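Local coordinates for salicylic acid-binding protein 2 (Nicotiana tabacum, PDB 1Y7I) that hydrolyses methyl salicylate to salicylic acid and methanol, releasing the active hormone for systemic acquired resistance in tobacco, at residues E3-V8 against K74-G79; T35-A40 against L60-L65; M108-H113 against I222-V227. All blocks are in the same frame, centred on the assembly; numbering follows the deposited sequence.

Contact 1 of 3, residues E3-V8 against K74-G79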
ATOM      1  N   GLU B   3     -11.226 -10.948  27.495  1.00 49.50           N
ATOM      2  CA  GLU B   3      -9.800 -11.394  27.432  1.00 49.13           C
ATOM      3  C   GLU B   3      -9.133 -10.846  26.165  1.00 45.91           C
ATOM      4  O   GLU B   3      -7.914 -10.668  26.118  1.00 44.78           O
ATOM      5  CB  GLU B   3      -9.731 -12.928  27.454  1.00 52.94           C
ATOM      6  CG  GLU B   3      -8.312 -13.494  27.443  1.00 58.46           C
ATOM      7  CD  GLU B   3      -8.259 -15.010  27.669  1.00 62.24           C
ATOM      8  OE1 GLU B   3      -8.917 -15.765  26.910  1.00 63.63           O
ATOM      9  OE2 GLU B   3      -7.547 -15.441  28.607  1.00 63.36           O
ATOM     10  N   GLY B   4      -9.945 -10.576  25.145  1.00 42.21           N
ATOM     11  CA  GLY B   4      -9.421 -10.037  23.902  1.00 37.02           C
ATOM     12  C   GLY B   4      -8.851  -8.648  24.112  1.00 34.59           C
ATOM     13  O   GLY B   4      -9.181  -7.980  25.089  1.00 35.75           O
ATOM     14  N   LYS B   5      -7.991  -8.210  23.203  1.00 30.42           N
ATOM     15  CA  LYS B   5      -7.387  -6.894  23.313  1.00 26.71           C
ATOM     16  C   LYS B   5      -7.447  -6.158  21.984  1.00 24.71           C
ATOM     17  O   LYS B   5      -7.599  -6.771  20.929  1.00 23.71           O
ATOM     18  CB  LYS B   5      -5.924  -7.015  23.754  1.00 28.43           C
ATOM     19  CG  LYS B   5      -5.712  -7.526  25.174  1.00 27.55           C
ATOM     20  CD  LYS B   5      -6.109  -6.483  26.209  1.00 29.91           C
ATOM     21  CE  LYS B   5      -5.895  -6.995  27.629  1.00 28.89           C
ATOM     22  NZ  LYS B   5      -6.762  -8.172  27.933  1.00 31.95           N
ATOM     23  N   HIS B   6      -7.330  -4.836  22.043  1.00 22.93           N
ATOM     24  CA  HIS B   6      -7.339  -4.010  20.844  1.00 21.58           C
ATOM     25  C   HIS B   6      -5.921  -3.503  20.594  1.00 20.28           C
ATOM     26  O   HIS B   6      -5.413  -2.674  21.346  1.00 18.51           O
ATOM     27  CB  HIS B   6      -8.269  -2.806  21.011  1.00 22.76           C
ATOM     28  CG  HIS B   6      -8.346  -1.935  19.795  1.00 19.91           C
ATOM     29  ND1 HIS B   6      -9.009  -0.725  19.786  1.00 23.40           N
ATOM     30  CD2 HIS B   6      -7.862  -2.105  18.542  1.00 21.70           C
ATOM     31  CE1 HIS B   6      -8.930  -0.190  18.580  1.00 22.64           C
ATOM     32  NE2 HIS B   6      -8.239  -1.008  17.804  1.00 21.14           N
ATOM     33  N   PHE B   7      -5.294  -4.000  19.535  1.00 18.23           N
ATOM     34  CA  PHE B   7      -3.942  -3.583  19.179  1.00 15.68           C
ATOM     35  C   PHE B   7      -3.952  -2.421  18.172  1.00 14.56           C
ATOM     36  O   PHE B   7      -4.544  -2.541  17.106  1.00 14.89           O
ATOM     37  CB  PHE B   7      -3.177  -4.769  18.566  1.00 16.06           C
ATOM     38  CG  PHE B   7      -2.746  -5.809  19.568  1.00 16.13           C
ATOM     39  CD1 PHE B   7      -1.591  -5.624  20.324  1.00 15.01           C
ATOM     40  CD2 PHE B   7      -3.496  -6.974  19.759  1.00 18.56           C
ATOM     41  CE1 PHE B   7      -1.177  -6.585  21.251  1.00 13.10           C
ATOM     42  CE2 PHE B   7      -3.096  -7.950  20.687  1.00 15.70           C
ATOM     43  CZ  PHE B   7      -1.934  -7.752  21.435  1.00 18.23           C
ATOM     44  N   VAL B   8      -3.322  -1.298  18.523  1.00 12.47           N
ATOM     45  CA  VAL B   8      -3.208  -0.152  17.619  1.00 11.59           C
ATOM     46  C   VAL B   8      -1.750  -0.198  17.136  1.00 12.64           C
ATOM     47  O   VAL B   8      -0.815   0.028  17.917  1.00 12.25           O
ATOM     48  CB  VAL B   8      -3.486   1.223  18.337  1.00 13.23           C
ATOM     49  CG1 VAL B   8      -3.336   2.394  17.326  1.00 11.14           C
ATOM     50  CG2 VAL B   8      -4.929   1.248  18.911  1.00  8.76           C
ATOM     51  N   LYS B  74      -9.841   0.433  26.283  1.00 32.75           N
ATOM     52  CA  LYS B  74      -8.401   0.647  26.378  1.00 30.24           C
ATOM     53  C   LYS B  74      -7.688  -0.076  25.240  1.00 27.45           C
ATOM     54  O   LYS B  74      -8.278  -0.919  24.567  1.00 26.19           O
ATOM     55  CB  LYS B  74      -7.859   0.151  27.724  1.00 32.70           C
ATOM     56  CG  LYS B  74      -8.251   0.989  28.935  1.00 34.74           C
ATOM     57  CD  LYS B  74      -7.330   0.676  30.110  1.00 39.33           C
ATOM     58  CE  LYS B  74      -7.573   1.580  31.310  1.00 42.18           C
ATOM     59  NZ  LYS B  74      -6.506   1.404  32.355  1.00 41.40           N
ATOM     60  N   VAL B  75      -6.417   0.244  25.027  1.00 24.56           N
ATOM     61  CA  VAL B  75      -5.675  -0.387  23.944  1.00 21.59           C
ATOM     62  C   VAL B  75      -4.217  -0.671  24.268  1.00 19.00           C
ATOM     63  O   VAL B  75      -3.683  -0.233  25.287  1.00 18.06           O
ATOM     64  CB  VAL B  75      -5.684   0.493  22.672  1.00 20.44           C
ATOM     65  CG1 VAL B  75      -7.094   0.667  22.153  1.00 21.18           C
ATOM     66  CG2 VAL B  75      -5.050   1.850  22.980  1.00 19.74           C
ATOM     67  N   ILE B  76      -3.585  -1.430  23.384  1.00 18.66           N
ATOM     68  CA  ILE B  76      -2.172  -1.732  23.501  1.00 16.31           C
ATOM     69  C   ILE B  76      -1.581  -1.081  22.264  1.00 16.63           C
ATOM     70  O   ILE B  76      -1.999  -1.372  21.142  1.00 17.74           O
ATOM     71  CB  ILE B  76      -1.875  -3.228  23.438  1.00 15.57           C
ATOM     72  CG1 ILE B  76      -2.364  -3.916  24.708  1.00 16.71           C
ATOM     73  CG2 ILE B  76      -0.361  -3.440  23.269  1.00 12.93           C
ATOM     74  CD1 ILE B  76      -2.170  -5.418  24.686  1.00 14.33           C
ATOM     75  N   LEU B  77      -0.633  -0.181  22.476  1.00 15.45           N
ATOM     76  CA  LEU B  77       0.015   0.510  21.376  1.00 15.15           C
ATOM     77  C   LEU B  77       1.298  -0.222  20.998  1.00 15.28           C
ATOM     78  O   LEU B  77       2.046  -0.692  21.870  1.00 14.62           O
ATOM     79  CB  LEU B  77       0.362   1.953  21.780  1.00 14.21           C
ATOM     80  CG  LEU B  77      -0.789   2.941  22.015  1.00 16.67           C
ATOM     81  CD1 LEU B  77      -0.264   4.252  22.594  1.00 17.13           C
ATOM     82  CD2 LEU B  77      -1.491   3.194  20.694  1.00 17.21           C
ATOM     83  N   VAL B  78       1.541  -0.317  19.697  1.00 11.31           N
ATOM     84  CA  VAL B  78       2.745  -0.951  19.183  1.00 13.04           C
ATOM     85  C   VAL B  78       3.314   0.008  18.165  1.00 13.64           C
ATOM     86  O   VAL B  78       2.687   0.271  17.141  1.00 15.84           O
ATOM     87  CB  VAL B  78       2.450  -2.291  18.467  1.00 10.95           C
ATOM     88  CG1 VAL B  78       3.759  -2.955  18.072  1.00  8.55           C
ATOM     89  CG2 VAL B  78       1.627  -3.197  19.380  1.00 13.80           C
ATOM     90  N   GLY B  79       4.493   0.537  18.450  1.00 14.72           N
ATOM     91  CA  GLY B  79       5.098   1.490  17.546  1.00 13.57           C
ATOM     92  C   GLY B  79       6.389   0.985  16.946  1.00 15.07           C
ATOM     93  O   GLY B  79       7.314   0.591  17.659  1.00 13.23           O
TER
HETATM   94  O   HOH W   1      -7.915  -3.651  24.494  1.00 34.53           O

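Contact 2 of 3, residues T35-A40 against L60-L65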
ATOM      1  N   THR B  35      -6.085  -2.277  14.725  1.00 14.26           N
ATOM      2  CA  THR B  35      -6.253  -1.086  13.917  1.00 14.33           C
ATOM      3  C   THR B  35      -4.839  -0.806  13.417  1.00 14.76           C
ATOM      4  O   THR B  35      -3.927  -0.616  14.225  1.00 15.13           O
ATOM      5  CB  THR B  35      -6.766   0.129  14.755  1.00 15.71           C
ATOM      6  OG1 THR B  35      -8.028  -0.194  15.358  1.00 16.18           O
ATOM      7  CG2 THR B  35      -6.949   1.358  13.861  1.00 16.32           C
ATOM      8  N   ALA B  36      -4.642  -0.840  12.099  1.00 15.31           N
ATOM      9  CA  ALA B  36      -3.325  -0.555  11.509  1.00 15.66           C
ATOM     10  C   ALA B  36      -3.478   0.827  10.881  1.00 17.57           C
ATOM     11  O   ALA B  36      -3.721   0.967   9.685  1.00 16.85           O
ATOM     12  CB  ALA B  36      -2.972  -1.589  10.443  1.00 15.05           C
ATOM     13  N   LEU B  37      -3.343   1.841  11.722  1.00 18.60           N
ATOM     14  CA  LEU B  37      -3.496   3.241  11.341  1.00 21.75           C
ATOM     15  C   LEU B  37      -2.573   3.795  10.256  1.00 20.97           C
ATOM     16  O   LEU B  37      -1.465   3.315  10.053  1.00 20.61           O
ATOM     17  CB  LEU B  37      -3.332   4.108  12.601  1.00 26.16           C
ATOM     18  CG  LEU B  37      -4.474   5.032  13.012  1.00 30.38           C
ATOM     19  CD1 LEU B  37      -4.164   5.688  14.342  1.00 32.33           C
ATOM     20  CD2 LEU B  37      -4.682   6.080  11.934  1.00 34.72           C
ATOM     21  N   ASP B  38      -3.050   4.816   9.553  1.00 20.75           N
ATOM     22  CA  ASP B  38      -2.229   5.489   8.562  1.00 17.91           C
ATOM     23  C   ASP B  38      -1.973   6.830   9.249  1.00 16.93           C
ATOM     24  O   ASP B  38      -2.919   7.509   9.643  1.00 17.47           O
ATOM     25  CB  ASP B  38      -3.000   5.734   7.265  1.00 18.91           C
ATOM     26  CG  ASP B  38      -2.595   4.795   6.145  1.00 17.70           C
ATOM     27  OD1 ASP B  38      -3.202   4.875   5.052  1.00 15.80           O
ATOM     28  OD2 ASP B  38      -1.674   3.977   6.339  1.00 17.89           O
ATOM     29  N   LEU B  39      -0.713   7.206   9.436  1.00 15.15           N
ATOM     30  CA  LEU B  39      -0.435   8.492  10.064  1.00 13.30           C
ATOM     31  C   LEU B  39      -0.590   9.581   8.999  1.00 12.99           C
ATOM     32  O   LEU B  39      -0.871   9.286   7.840  1.00 13.14           O
ATOM     33  CB  LEU B  39       0.974   8.507  10.663  1.00 14.46           C
ATOM     34  CG  LEU B  39       1.193   7.605  11.884  1.00 12.90           C
ATOM     35  CD1 LEU B  39       2.602   7.754  12.404  1.00  9.65           C
ATOM     36  CD2 LEU B  39       0.180   7.963  12.982  1.00 13.44           C
ATOM     37  N   ALA B  40      -0.427  10.842   9.383  1.00 16.71           N
ATOM     38  CA  ALA B  40      -0.568  11.932   8.423  1.00 15.71           C
ATOM     39  C   ALA B  40       0.446  11.767   7.293  1.00 16.10           C
ATOM     40  O   ALA B  40       1.596  11.426   7.538  1.00 17.34           O
ATOM     41  CB  ALA B  40      -0.367  13.276   9.117  1.00 17.04           C
ATOM     42  N   LEU B  60      -1.497  13.153  14.471  1.00 20.54           N
ATOM     43  CA  LEU B  60      -2.926  13.467  14.542  1.00 20.00           C
ATOM     44  C   LEU B  60      -3.869  12.270  14.361  1.00 20.47           C
ATOM     45  O   LEU B  60      -4.828  12.114  15.117  1.00 19.62           O
ATOM     46  CB  LEU B  60      -3.281  14.562  13.524  1.00 20.10           C
ATOM     47  CG  LEU B  60      -4.700  15.124  13.635  1.00 20.75           C
ATOM     48  CD1 LEU B  60      -4.877  15.704  15.029  1.00 18.89           C
ATOM     49  CD2 LEU B  60      -4.942  16.205  12.576  1.00 19.91           C
ATOM     50  N   PRO B  61      -3.628  11.421  13.347  1.00 20.44           N
ATOM     51  CA  PRO B  61      -4.546  10.281  13.199  1.00 19.42           C
ATOM     52  C   PRO B  61      -4.552   9.399  14.448  1.00 17.90           C
ATOM     53  O   PRO B  61      -5.592   8.869  14.836  1.00 18.64           O
ATOM     54  CB  PRO B  61      -4.013   9.556  11.966  1.00 18.35           C
ATOM     55  CG  PRO B  61      -3.438  10.684  11.146  1.00 19.68           C
ATOM     56  CD  PRO B  61      -2.709  11.509  12.201  1.00 19.28           C
ATOM     57  N   LEU B  62      -3.395   9.247  15.084  1.00 18.47           N
ATOM     58  CA  LEU B  62      -3.319   8.436  16.291  1.00 19.86           C
ATOM     59  C   LEU B  62      -4.063   9.153  17.418  1.00 21.07           C
ATOM     60  O   LEU B  62      -4.845   8.535  18.137  1.00 19.63           O
ATOM     61  CB  LEU B  62      -1.865   8.195  16.700  1.00 17.35           C
ATOM     62  CG  LEU B  62      -1.472   6.921  17.476  1.00 19.24           C
ATOM     63  CD1 LEU B  62      -0.339   7.285  18.430  1.00 15.19           C
ATOM     64  CD2 LEU B  62      -2.632   6.315  18.251  1.00 18.56           C
HETATM   65  N   MSE B  63      -3.830  10.457  17.565  1.00 23.66           N
HETATM   66  CA  MSE B  63      -4.487  11.237  18.617  1.00 25.03           C
HETATM   67  C   MSE B  63      -6.000  11.173  18.481  1.00 24.90           C
HETATM   68  O   MSE B  63      -6.719  10.971  19.463  1.00 24.75           O
HETATM   69  CB  MSE B  63      -4.040  12.695  18.555  1.00 28.53           C
HETATM   70  CG  MSE B  63      -2.538  12.874  18.625  1.00 33.63           C
HETATM   71 SE   MSE B  63      -1.784  12.000  20.176  1.00 48.47          SE
HETATM   72  CE  MSE B  63      -2.075  13.408  21.477  1.00 41.62           C
ATOM     73  N   GLU B  64      -6.473  11.350  17.254  1.00 23.54           N
ATOM     74  CA  GLU B  64      -7.898  11.313  16.973  1.00 24.87           C
ATOM     75  C   GLU B  64      -8.503   9.980  17.402  1.00 24.13           C
ATOM     76  O   GLU B  64      -9.609   9.937  17.947  1.00 22.89           O
ATOM     77  CB  GLU B  64      -8.137  11.528  15.480  1.00 25.89           C
ATOM     78  CG  GLU B  64      -7.820  12.932  15.011  1.00 31.10           C
ATOM     79  CD  GLU B  64      -7.994  13.102  13.517  1.00 32.90           C
ATOM     80  OE1 GLU B  64      -7.998  14.262  13.050  1.00 36.09           O
ATOM     81  OE2 GLU B  64      -8.122  12.081  12.809  1.00 36.20           O
ATOM     82  N   LEU B  65      -7.785   8.891  17.144  1.00 23.23           N
ATOM     83  CA  LEU B  65      -8.271   7.562  17.509  1.00 23.25           C
ATOM     84  C   LEU B  65      -8.345   7.459  19.029  1.00 24.73           C
ATOM     85  O   LEU B  65      -9.333   6.977  19.583  1.00 23.84           O
ATOM     86  CB  LEU B  65      -7.339   6.481  16.939  1.00 21.91           C
ATOM     87  CG  LEU B  65      -7.753   5.011  17.078  1.00 25.44           C
ATOM     88  CD1 LEU B  65      -6.983   4.141  16.084  1.00 23.76           C
ATOM     89  CD2 LEU B  65      -7.497   4.543  18.501  1.00 27.04           C
TER

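Contact 3 of 3, residues M108-H113 against I222-V227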
HETATM    1  N   MSE B 108      12.517   5.217  21.240  1.00 24.66           N
HETATM    2  CA  MSE B 108      11.726   5.336  22.440  1.00 28.21           C
HETATM    3  C   MSE B 108      12.181   6.542  23.232  1.00 28.03           C
HETATM    4  O   MSE B 108      13.272   6.553  23.797  1.00 28.08           O
HETATM    5  CB  MSE B 108      11.871   4.071  23.277  1.00 31.35           C
HETATM    6  CG  MSE B 108      11.202   4.132  24.626  1.00 35.15           C
HETATM    7 SE   MSE B 108      11.494   2.477  25.486  1.00 45.38          SE
HETATM    8  CE  MSE B 108      13.419   2.531  25.566  1.00 39.87           C
ATOM      9  N   PRO B 109      11.335   7.575  23.283  1.00 29.67           N
ATOM     10  CA  PRO B 109      11.601   8.828  23.997  1.00 30.39           C
ATOM     11  C   PRO B 109      11.686   8.597  25.493  1.00 30.38           C
ATOM     12  O   PRO B 109      11.473   7.481  25.972  1.00 28.73           O
ATOM     13  CB  PRO B 109      10.383   9.696  23.668  1.00 28.75           C
ATOM     14  CG  PRO B 109       9.759   9.042  22.479  1.00 32.28           C
ATOM     15  CD  PRO B 109       9.987   7.582  22.695  1.00 29.46           C
ATOM     16  N   ASP B 110      12.000   9.663  26.224  1.00 31.33           N
ATOM     17  CA  ASP B 110      12.053   9.607  27.678  1.00 31.01           C
ATOM     18  C   ASP B 110      11.478  10.893  28.257  1.00 31.85           C
ATOM     19  O   ASP B 110      11.312  11.888  27.543  1.00 32.35           O
ATOM     20  CB  ASP B 110      13.485   9.376  28.203  1.00 31.80           C
ATOM     21  CG  ASP B 110      14.413  10.564  27.987  1.00 28.80           C
ATOM     22  OD1 ASP B 110      13.972  11.718  28.089  1.00 26.40           O
ATOM     23  OD2 ASP B 110      15.612  10.328  27.735  1.00 30.73           O
ATOM     24  N   SER B 111      11.155  10.860  29.546  1.00 32.15           N
ATOM     25  CA  SER B 111      10.591  12.011  30.232  1.00 32.78           C
ATOM     26  C   SER B 111      11.641  12.672  31.120  1.00 33.04           C
ATOM     27  O   SER B 111      11.379  12.993  32.276  1.00 33.93           O
ATOM     28  CB  SER B 111       9.377  11.583  31.066  1.00 32.18           C
ATOM     29  OG  SER B 111       9.675  10.470  31.891  1.00 32.43           O
ATOM     30  N   VAL B 112      12.828  12.882  30.561  1.00 33.36           N
ATOM     31  CA  VAL B 112      13.928  13.504  31.286  1.00 32.95           C
ATOM     32  C   VAL B 112      14.566  14.609  30.457  1.00 33.01           C
ATOM     33  O   VAL B 112      14.654  15.755  30.903  1.00 35.01           O
ATOM     34  CB  VAL B 112      15.007  12.469  31.643  1.00 34.11           C
ATOM     35  CG1 VAL B 112      16.099  13.117  32.482  1.00 34.14           C
ATOM     36  CG2 VAL B 112      14.376  11.306  32.391  1.00 32.64           C
ATOM     37  N   HIS B 113      15.006  14.258  29.252  1.00 32.36           N
ATOM     38  CA  HIS B 113      15.642  15.208  28.341  1.00 32.87           C
ATOM     39  C   HIS B 113      14.619  15.737  27.349  1.00 32.83           C
ATOM     40  O   HIS B 113      13.432  15.421  27.440  1.00 33.27           O
ATOM     41  CB  HIS B 113      16.768  14.530  27.550  1.00 31.64           C
ATOM     42  CG  HIS B 113      17.716  13.737  28.392  1.00 35.28           C
ATOM     43  ND1 HIS B 113      17.359  12.552  29.000  1.00 35.26           N
ATOM     44  CD2 HIS B 113      19.011  13.952  28.721  1.00 35.07           C
ATOM     45  CE1 HIS B 113      18.393  12.072  29.666  1.00 37.53           C
ATOM     46  NE2 HIS B 113      19.410  12.903  29.513  1.00 36.20           N
ATOM     47  N   ILE B 222      17.127   0.944  25.895  1.00 26.96           N
ATOM     48  CA  ILE B 222      16.626   0.138  26.999  1.00 29.28           C
ATOM     49  C   ILE B 222      17.457   0.402  28.251  1.00 31.46           C
ATOM     50  O   ILE B 222      16.915   0.548  29.345  1.00 31.84           O
ATOM     51  CB  ILE B 222      16.699  -1.364  26.651  1.00 27.97           C
ATOM     52  CG1 ILE B 222      15.789  -1.657  25.453  1.00 26.76           C
ATOM     53  CG2 ILE B 222      16.329  -2.206  27.858  1.00 26.68           C
ATOM     54  CD1 ILE B 222      15.854  -3.089  24.958  1.00 22.48           C
ATOM     55  N   ASP B 223      18.775   0.461  28.088  1.00 34.44           N
ATOM     56  CA  ASP B 223      19.658   0.713  29.221  1.00 37.55           C
ATOM     57  C   ASP B 223      19.627   2.171  29.675  1.00 37.63           C
ATOM     58  O   ASP B 223      19.881   2.461  30.841  1.00 38.74           O
ATOM     59  CB  ASP B 223      21.099   0.317  28.883  1.00 39.90           C
ATOM     60  CG  ASP B 223      21.262  -1.178  28.665  1.00 43.11           C
ATOM     61  OD1 ASP B 223      20.684  -1.967  29.445  1.00 43.86           O
ATOM     62  OD2 ASP B 223      21.981  -1.566  27.718  1.00 45.79           O
ATOM     63  N   ASN B 224      19.309   3.080  28.756  1.00 38.03           N
ATOM     64  CA  ASN B 224      19.253   4.508  29.073  1.00 39.21           C
ATOM     65  C   ASN B 224      17.935   4.952  29.696  1.00 37.58           C
ATOM     66  O   ASN B 224      17.867   5.231  30.894  1.00 37.43           O
ATOM     67  CB  ASN B 224      19.496   5.355  27.821  1.00 43.23           C
ATOM     68  CG  ASN B 224      19.137   6.828  28.034  1.00 46.22           C
ATOM     69  OD1 ASN B 224      19.721   7.507  28.886  1.00 47.53           O
ATOM     70  ND2 ASN B 224      18.170   7.322  27.264  1.00 45.93           N
ATOM     71  N   ILE B 225      16.891   5.027  28.875  1.00 36.11           N
ATOM     72  CA  ILE B 225      15.585   5.461  29.355  1.00 34.05           C
ATOM     73  C   ILE B 225      14.927   4.387  30.211  1.00 33.19           C
ATOM     74  O   ILE B 225      14.033   4.681  31.004  1.00 34.59           O
ATOM     75  CB  ILE B 225      14.635   5.818  28.189  1.00 35.26           C
ATOM     76  CG1 ILE B 225      13.637   4.683  27.966  1.00 34.87           C
ATOM     77  CG2 ILE B 225      15.438   6.067  26.917  1.00 32.01           C
ATOM     78  CD1 ILE B 225      12.219   5.153  27.771  1.00 36.44           C
ATOM     79  N   GLY B 226      15.373   3.146  30.041  1.00 31.60           N
ATOM     80  CA  GLY B 226      14.820   2.049  30.812  1.00 28.42           C
ATOM     81  C   GLY B 226      13.495   1.543  30.274  1.00 27.74           C
ATOM     82  O   GLY B 226      12.796   2.245  29.545  1.00 27.89           O
ATOM     83  N   VAL B 227      13.139   0.320  30.642  1.00 27.27           N
ATOM     84  CA  VAL B 227      11.895  -0.264  30.176  1.00 28.04           C
ATOM     85  C   VAL B 227      11.329  -1.197  31.248  1.00 27.97           C
ATOM     86  O   VAL B 227      12.006  -1.515  32.226  1.00 28.35           O
ATOM     87  CB  VAL B 227      12.136  -1.049  28.862  1.00 28.54           C
ATOM     88  CG1 VAL B 227      12.734  -2.419  29.167  1.00 28.44           C
ATOM     89  CG2 VAL B 227      10.852  -1.166  28.086  1.00 32.34           C
TER

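Contact 1 of 3, residues E3-V8 against K74-G79
Ile76 lies between His6 and Val8 where two neighbouring strands of the central sheet of the alpha/beta-hydrolase fold run parallel. Its N donates to His6 O and its O accepts from Val8 N at 2.9 Å. Val8 O in turn receives Val78 N at 3.0 Å. The first two bonds are almost straight, while the third bends to 155°. On one face of the sheet Phe7 and Ile76 stand side by side, Phe7 CE1 3.8 Å from Ile76 CD1, and Val78 CG2 reaches the edge of the ring. On the other face Val8 CB packs on Leu77 CD2 at 3.7 Å. Val8, Ile76 and Val78 are beta-branched, a type that suits extended strands, and the apolar Phe7 and Leu77 suit burial. At the start of the pairing the His6 ring, with CG anti to the backbone N (chi1 -179°), runs alongside Val75; its NE2 is hydrogen-bonded to Thr35 OG1 on the next strand. His6 ND1, by contrast, is buried 3.3 Å from Val75 CG1 without a polar partner. Helix 245-262 lies against Phe7 and Val78, whereas helix 55-68 lies against Val8 and Leu77. One water bridges the start, accepting from His6 N and donating to Lys74 O, 2.8 Å from each.

Contact 2 of 3, residues T35-A40 against L60-L65
Pro61 presses its ring into the bend of the chain from Leu37 to Ala40, with CB 3.3 Å from Asp38 O. The Pro61 and Leu37 side chains cross at about a right angle, Pro61 CB 3.5 Å from Leu37 CD2. Pro61 CG meets the backbone at Ala40 N, 3.5 Å away. Proline suits this kinked part of helix 55-68, since it has no N-H to leave unpaired. At Leu62 the backbone itself is packed: Leu37 CD1 comes within a tight 3.5 Å of Leu62 CA, and Leu39 CD2 touches Leu62 CB at 4.2 Å. One turn on from Pro61, Leu65 extends with CG anti to its backbone N (chi1 -173°) and slides past Leu37 in the opposite direction. Leu65 CD1 ends 3.7 Å from Leu37 CD1 and meets Thr35 CG2 tip to tip at 3.6 Å. Asp38 leaves the backbone on the side away from the helix, and its carboxylate accepts from Gly17 N and Thr44 N. The contact belongs to a beta-alpha-beta crossover: the chain leaves strand 33-36, passes through helix 55-68 and enters strand 75-80, with strand 6-10 lying between the two. Leu62 also touches Val8 of that middle strand and Ala90 of helix 83-93.

Contact 3 of 3, residues M108-H113 against I222-V227
Met108, present as selenomethionine, and Ile225 make the main apolar pair, their side chains crossing at a slant. The Met108 chain runs straight from the backbone and bends only at its last torsion (chi3 61°), which turns the methyl back toward Ile225. The closest carbon approaches of this pair are shorter than normal packing allows, and both Ile225 torsions are far from staggered, so the exact placing of its branch is doubtful. Nearer the backbone, Asp110 CB rests 3.7 Å from Ile225 CB.

No hydrogen bond crosses between the two segments; those of Asp110 stay within its own loop. Asp110 OD1 receives Val112 N and His113 N, each at 3.0 Å, the first forming an Asx turn. Both donors come from the same face of the carboxylate, Val112 N from 47° out of its plane and His113 N nearer to it on the syn side. Two N-H groups thus hold the carboxylate against its own chain. Asp110 OD2 has a weak bond from His113 ND1 at 3.1 Å, but stays 4.0 Å from Asn224 ND2, too far for hydrogen bonding.

Gly226, with positive phi, takes the chain out of helix 215-224. The contact joins the end of that helix to the loop between strand 98-104 and helix 117-124, with Phe103 against Met108, Phe117 against Asp110 and Asn224, and strand 202-207 against Ile222 and Ile225.

In the fold
Contact 1 is the buried one, a strand pairing in the core of the sheet, whereas contacts 2 and 3 are partly buried: contact 2 joins a strand end and the loop after it to a helix, contact 3 a loop to a helix end. Contacts 1 and 2 share a neighbourhood: strands 6-10 and 33-36 are adjacent, Phe7 O meets Thr35 N, and helix 55-68 of contact 2 covers the Val8 and Leu77 face of contact 1. Contact 3 stands apart, its centre about 22 Å from that of contact 1. Backbone hydrogen bonds join the two segments in contact 1 alone; contact 2 relies on aliphatic packing, and contact 3 combines such packing with an aspartate that braces its own loop. Strand 75-80 leads to the catalytic Ser81.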